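Local coordinates for protein lipase (Pelosinus fermentans, PDB 5AH0) that hydrolyses ester bonds as a zinc-containing lipase and also breaks down the synthetic polyester poly(butylene adipate-co-terephthalate), at residues E35-S38 against T42-T45; N173-F178 against A226-T231; T298-E301 against V305-D308. All coordinates share one frame; numbering follows the deposited sequence.

How the interactions relate
From the N terminus, interaction 1 comes first: it closes the tight connection between helix 32-38 and strand 43-46, leaving only three residues between its segments. Interaction 2 opens later and spans 47 residues, many of them helical, bringing the start of helix 173-190 against the short helix 227-230. Interaction 3 follows, again with three residues between its segments, and pinches a loop between helix 288-294 and strand 334-336. The three run in series, neither nesting nor crossing. Interaction 1 belongs to one edge of the central sheet, while interactions 2 and 3 lie across the chain's centre from it, their nearest atoms about 11 Å apart.

Interaction 1: residues E35-S38 against T42-T45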
# COMPACT_ATOMS: atom_id res chain seq x y z
N GLU A 35 -0.08 -8.43 18.74
CA GLU A 35 -1.24 -8.46 19.62
C GLU A 35 -2.38 -9.24 18.99
O GLU A 35 -2.99 -10.09 19.63
CB GLU A 35 -1.72 -7.04 19.97
CG GLU A 35 -0.68 -6.16 20.63
CD GLU A 35 -0.13 -6.77 21.89
OE1 GLU A 35 -0.87 -7.55 22.53
OE2 GLU A 35 1.03 -6.48 22.24
N LEU A 36 -2.63 -8.98 17.71
CA LEU A 36 -3.64 -9.74 16.99
C LEU A 36 -3.34 -11.24 17.06
O LEU A 36 -4.23 -12.05 17.35
CB LEU A 36 -3.71 -9.29 15.53
CG LEU A 36 -4.41 -7.96 15.23
CD1 LEU A 36 -4.56 -7.79 13.72
CD2 LEU A 36 -5.76 -7.89 15.92
N SER A 37 -2.08 -11.61 16.85
CA SER A 37 -1.70 -13.02 16.94
C SER A 37 -1.93 -13.56 18.35
O SER A 37 -2.41 -14.69 18.51
CB SER A 37 -0.23 -13.21 16.52
OG SER A 37 -0.02 -12.89 15.14
N SER A 38 -1.63 -12.75 19.37
CA SER A 38 -1.86 -13.16 20.76
C SER A 38 -3.33 -13.34 21.08
O SER A 38 -3.68 -14.12 21.96
CB SER A 38 -1.26 -12.15 21.74
OG SER A 38 0.14 -12.30 21.82
N THR A 42 -4.05 -15.03 13.75
CA THR A 42 -2.73 -15.05 13.13
C THR A 42 -2.58 -13.93 12.12
O THR A 42 -3.35 -13.85 11.17
CB THR A 42 -2.46 -16.38 12.41
OG1 THR A 42 -2.53 -17.46 13.35
CG2 THR A 42 -1.07 -16.36 11.77
N ALA A 43 -1.59 -13.08 12.35
CA ALA A 43 -1.32 -11.97 11.43
C ALA A 43 0.16 -11.91 11.11
O ALA A 43 1.00 -12.12 11.98
CB ALA A 43 -1.78 -10.67 11.99
N TYR A 44 0.44 -11.64 9.85
CA TYR A 44 1.80 -11.51 9.35
C TYR A 44 1.98 -10.12 8.77
O TYR A 44 0.99 -9.46 8.42
CB TYR A 44 2.08 -12.56 8.28
CG TYR A 44 1.94 -13.99 8.77
CD1 TYR A 44 2.84 -14.51 9.68
CD2 TYR A 44 0.91 -14.80 8.32
CE1 TYR A 44 2.72 -15.83 10.12
CE2 TYR A 44 0.78 -16.12 8.75
CZ TYR A 44 1.69 -16.63 9.66
OH TYR A 44 1.58 -17.93 10.10
N THR A 45 3.23 -9.67 8.67
CA THR A 45 3.51 -8.34 8.14
C THR A 45 4.45 -8.45 6.95
O THR A 45 5.58 -8.95 7.07
CB THR A 45 4.11 -7.39 9.20
OG1 THR A 45 3.16 -7.21 10.26
CG2 THR A 45 4.40 -6.05 8.59
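Between Ser37 and Ala43 the planar group that counts is the peptide unit running from Thr42 into Ala43, which presents its N-H to the serine hydroxyl. The one aromatic ring here, that of Tyr44, rests on Pro5 and Leu92. The bond from Ala43 N to Ser37 OG measures 3.2 Å and is fairly straight, at 163°. With OG turned beside its own backbone N (chi1 -65°), the serine hydroxyl can also bond Glu33 O one helical turn back, so this single atom links the last turn of the helix to the first residue of the strand. Serine suits the place because its short side chain keeps the hydroxyl close to the helix, where it can reach both Glu33 O and Ala43 N. The apolar share is small: Leu36 CB and Ala43 CB approach to 4.3 Å, and the alanine methyl, pointing at the helix, lets strand and helix come close. Thr45 OG1 adds a second tie to the same helix through Glu33. Along its edge, the strand is joined by backbone hydrogen bonds to the parallel strand 6-9, at Ile6 and Leu8. Strand 6-9, helix 32-38 and strand 43-46 thus form a beta-alpha-beta crossover, a building unit of the alpha/beta hydrolase fold.

Interaction 2: residues N173-F178 against A226-T231; sequences NIFGDF and AIWNST
Phe175 and Trp228 make the whole of this contact, an aromatic meeting between two helices of the alpha/beta hydrolase fold. Helix 173-190 and the short, weakly bonded helix 227-230 both belong to the largely helical region between strands 153-159 and 258-265, a position consistent with the cap or lid insertion of lipases. Phe175 has CG anti to its nitrogen (chi1 167°), which brings the ring's CE1 and CZ up to the indole. The tryptophan takes the other common choice, with CG beside the backbone N (chi1 -59°), and its six-membered ring reaches back to meet the phenylalanine. The two side chains cross at about a right angle, yet the rings are inclined by 53°, so the pair is neither a stack nor a T-shape. Their centroids stand 5.7 Å apart. Trp228 CZ3 does the touching, 3.9 Å from Phe175 CE1 and 4.1 Å from Phe175 CZ.

Each ring has further company. Phe175 also meets the ring of Phe12, and the indole lies nearly parallel to Phe223. At its polar end, Trp228 NE1 bonds Val222 O, which restrains the rotation of the indole and satisfies its one polar atom; tryptophan suits a place that needs both a broad apolar surface and one donor. The bound zinc is about 11 Å from the Trp228 side chain, and Thr231 OG1 bonds the backbone N of Asp233, a zinc ligand.

The short helix turns tightly on Ile227 O, which accepts from Thr231 N at 3.0 Å, from Ser230 N at 3.1 Å, and from Ser230 OG, a donor standing above the carbonyl plane.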
# COMPACT_ATOMS: atom_id res chain seq x y z
N ASN A 173 6.04 17.71 -7.83
CA ASN A 173 7.10 18.16 -6.94
C ASN A 173 6.78 17.93 -5.47
O ASN A 173 7.67 17.74 -4.65
CB ASN A 173 7.38 19.64 -7.16
CG ASN A 173 8.60 19.87 -8.01
OD1 ASN A 173 9.42 18.97 -8.18
ND2 ASN A 173 8.72 21.07 -8.56
N ILE A 174 5.50 17.94 -5.13
CA ILE A 174 5.14 17.83 -3.73
C ILE A 174 5.19 16.37 -3.27
O ILE A 174 5.31 16.08 -2.08
CB ILE A 174 3.75 18.45 -3.49
CG1 ILE A 174 3.52 18.63 -1.98
CG2 ILE A 174 2.67 17.62 -4.15
CD1 ILE A 174 2.47 19.66 -1.66
N PHE A 175 5.12 15.45 -4.23
CA PHE A 175 5.34 14.03 -3.97
C PHE A 175 6.71 13.79 -3.31
O PHE A 175 6.81 13.08 -2.32
CB PHE A 175 5.24 13.24 -5.27
CG PHE A 175 5.76 11.83 -5.18
CD1 PHE A 175 7.10 11.56 -5.38
CD2 PHE A 175 4.90 10.78 -4.91
CE1 PHE A 175 7.58 10.28 -5.31
CE2 PHE A 175 5.37 9.48 -4.84
CZ PHE A 175 6.71 9.23 -5.03
N GLY A 176 7.76 14.36 -3.89
CA GLY A 176 9.09 14.24 -3.33
C GLY A 176 9.26 15.01 -2.02
O GLY A 176 10.03 14.62 -1.15
N ASP A 177 8.54 16.12 -1.88
CA ASP A 177 8.61 16.87 -0.64
C ASP A 177 8.00 16.05 0.48
O ASP A 177 8.53 16.01 1.60
CB ASP A 177 7.88 18.20 -0.75
CG ASP A 177 7.93 18.99 0.54
OD1 ASP A 177 8.95 19.68 0.79
OD2 ASP A 177 6.96 18.90 1.34
N PHE A 178 6.89 15.38 0.17
CA PHE A 178 6.24 14.54 1.15
C PHE A 178 7.14 13.38 1.57
O PHE A 178 7.23 13.05 2.74
CB PHE A 178 4.92 13.98 0.62
CG PHE A 178 4.23 13.11 1.62
CD1 PHE A 178 3.50 13.68 2.65
CD2 PHE A 178 4.37 11.74 1.58
CE1 PHE A 178 2.90 12.89 3.60
CE2 PHE A 178 3.76 10.94 2.53
CZ PHE A 178 3.03 11.51 3.54
N ALA A 226 17.06 11.15 -12.03
CA ALA A 226 16.39 11.40 -13.29
C ALA A 226 15.25 10.40 -13.51
O ALA A 226 14.34 10.66 -14.29
CB ALA A 226 17.38 11.32 -14.44
N ILE A 227 15.33 9.28 -12.80
CA ILE A 227 14.39 8.18 -13.00
C ILE A 227 12.93 8.60 -12.88
O ILE A 227 12.09 8.14 -13.64
CB ILE A 227 14.66 7.05 -11.98
CG1 ILE A 227 16.11 6.60 -12.05
CG2 ILE A 227 13.76 5.87 -12.27
CD1 ILE A 227 16.47 5.91 -13.33
N TRP A 228 12.65 9.50 -11.94
CA TRP A 228 11.28 9.89 -11.63
C TRP A 228 10.56 10.52 -12.81
O TRP A 228 9.34 10.35 -12.96
CB TRP A 228 11.28 10.86 -10.45
CG TRP A 228 11.89 10.23 -9.26
CD1 TRP A 228 13.16 10.42 -8.79
CD2 TRP A 228 11.28 9.27 -8.40
NE1 TRP A 228 13.36 9.64 -7.67
CE2 TRP A 228 12.23 8.93 -7.42
CE3 TRP A 228 10.02 8.67 -8.36
CZ2 TRP A 228 11.95 8.02 -6.40
CZ3 TRP A 228 9.74 7.77 -7.35
CH2 TRP A 228 10.71 7.44 -6.39
N ASN A 229 11.31 11.21 -13.66
CA ASN A 229 10.73 11.89 -14.81
C ASN A 229 10.78 11.04 -16.07
O ASN A 229 10.13 11.37 -17.06
CB ASN A 229 11.46 13.21 -15.05
CG ASN A 229 11.55 14.06 -13.80
OD1 ASN A 229 10.56 14.24 -13.08
ND2 ASN A 229 12.74 14.58 -13.53
N SER A 230 11.55 9.96 -16.04
CA SER A 230 11.82 9.17 -17.25
C SER A 230 11.01 7.87 -17.33
O SER A 230 10.70 7.39 -18.42
CB SER A 230 13.31 8.85 -17.35
OG SER A 230 13.72 7.99 -16.30
N THR A 231 10.71 7.27 -16.18
CA THR A 231 9.91 6.06 -16.19
C THR A 231 8.50 6.30 -15.67
O THR A 231 8.21 7.32 -15.05
CB THR A 231 10.56 4.95 -15.35
OG1 THR A 231 9.74 3.78 -15.40
CG2 THR A 231 10.68 5.38 -13.92

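Interaction 3: residues T298-E301 against V305-D308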
# COMPACT_ATOMS: atom_id res chain seq x y z
N THR A 298 -7.31 22.14 -7.62
CA THR A 298 -8.30 21.78 -8.63
C THR A 298 -7.66 21.79 -10.02
O THR A 298 -6.59 22.36 -10.22
CB THR A 298 -9.52 22.73 -8.61
OG1 THR A 298 -9.10 24.08 -8.85
CG2 THR A 298 -10.23 22.65 -7.27
N ARG A 299 -8.30 21.13 -10.97
CA ARG A 299 -7.75 21.06 -12.32
C ARG A 299 -8.81 20.70 -13.34
O ARG A 299 -9.54 19.71 -13.17
CB ARG A 299 -6.62 20.05 -12.38
CG ARG A 299 -5.90 20.03 -13.70
CD ARG A 299 -4.94 18.89 -13.73
NE ARG A 299 -5.64 17.61 -13.79
CZ ARG A 299 -5.33 16.56 -13.04
NH1 ARG A 299 -4.34 16.63 -12.16
NH2 ARG A 299 -6.02 15.43 -13.18
N ASN A 300 -8.87 21.48 -14.40
CA ASN A 300 -9.85 21.28 -15.46
C ASN A 300 -9.14 21.23 -16.80
O ASN A 300 -9.26 22.15 -17.60
CB ASN A 300 -10.89 22.41 -15.45
CG ASN A 300 -12.13 22.06 -16.24
OD1 ASN A 300 -12.48 20.88 -16.38
ND2 ASN A 300 -12.79 23.07 -16.80
N GLU A 301 -8.37 20.17 -17.01
CA GLU A 301 -7.65 20.03 -18.27
C GLU A 301 -8.20 18.87 -19.07
O GLU A 301 -8.67 17.87 -18.52
CB GLU A 301 -6.16 19.85 -18.01
CG GLU A 301 -5.53 21.05 -17.32
CD GLU A 301 -4.12 20.78 -16.82
OE1 GLU A 301 -3.54 19.75 -17.22
OE2 GLU A 301 -3.61 21.60 -16.03
N VAL A 305 -8.02 13.43 -15.60
CA VAL A 305 -9.14 13.38 -14.67
C VAL A 305 -9.46 14.79 -14.18
O VAL A 305 -8.57 15.50 -13.71
CB VAL A 305 -8.82 12.47 -13.47
CG1 VAL A 305 -9.95 12.50 -12.44
CG2 VAL A 305 -8.54 11.06 -13.94
N ILE A 306 -10.72 15.18 -14.30
CA ILE A 306 -11.12 16.53 -13.89
C ILE A 306 -11.22 16.57 -12.37
O ILE A 306 -11.88 15.73 -11.76
CB ILE A 306 -12.45 16.99 -14.53
CG1 ILE A 306 -12.22 17.63 -15.91
CG2 ILE A 306 -13.12 18.04 -13.66
CD1 ILE A 306 -11.67 16.70 -16.98
N ILE A 307 -10.54 17.54 -11.77
CA ILE A 307 -10.45 17.63 -10.32
C ILE A 307 -11.17 18.87 -9.78
O ILE A 307 -10.70 20.00 -9.90
CB ILE A 307 -8.99 17.62 -9.89
CG1 ILE A 307 -8.41 16.25 -10.24
CG2 ILE A 307 -8.85 17.91 -8.39
CD1 ILE A 307 -6.94 16.21 -10.24
N ASP A 308 -12.31 18.60 -9.16
CA ASP A 308 -13.26 19.62 -8.74
C ASP A 308 -13.44 19.59 -7.23
O ASP A 308 -12.74 18.86 -6.53
CB ASP A 308 -14.60 19.37 -9.41
CG ASP A 308 -15.24 18.08 -8.93
OD1 ASP A 308 -14.85 17.01 -9.43
OD2 ASP A 308 -16.12 18.14 -8.04
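Arg299 and Ile307 pair through their backbones as a single antiparallel bridge of the hydrogen-bonded kind, though neither 298-301 nor 305-308 is a regular strand. Arg299 N gives to Ile307 O at 2.9 Å, and Ile307 N returns the bond to Arg299 O at 2.8 Å, both nearly straight.

A third hydrogen bond comes from a side chain. The arginine starts out extended, then bends at chi3 (70°), which folds the guanidinium back across the loop. Arg299 NH2 reaches a lone pair of Val305 O at 2.6 Å, but the bond is bent, at 134°, and the oxygen is tilted out of the guanidinium plane. NH1 forms a salt bridge with Asp170 and also bonds Tyr297 OH, so both terminal nitrogens are held.

The remaining contacts are van der Waals. Ile307 CD1 lies over one face of the guanidinium, 3.2 Å from Arg299 CZ, a tight approach, while CG1 sits higher, offset toward the rim. Branching at CB suits Ile307 to its place: as CG1 and CD1 go to the guanidinium, CG2 packs on Thr298 CA at 3.9 Å. On the exposed side, Ile306 sends CG1 to within 3.3 Å of Asn300 OD1, and Ile306 CD1 touches Glu301 O at 3.6 Å.

A leucine in place of Arg299 could keep the backbone bridge but would probably leave Val305 O without this donor and the charge of Asp170 without its mate.

The chemistry implies that a buried positive group, with its charge probably balanced by Asp170, fastens this loop to helix 167-170, while aliphatic carbon over its face is likely to shield the polar bonds from water.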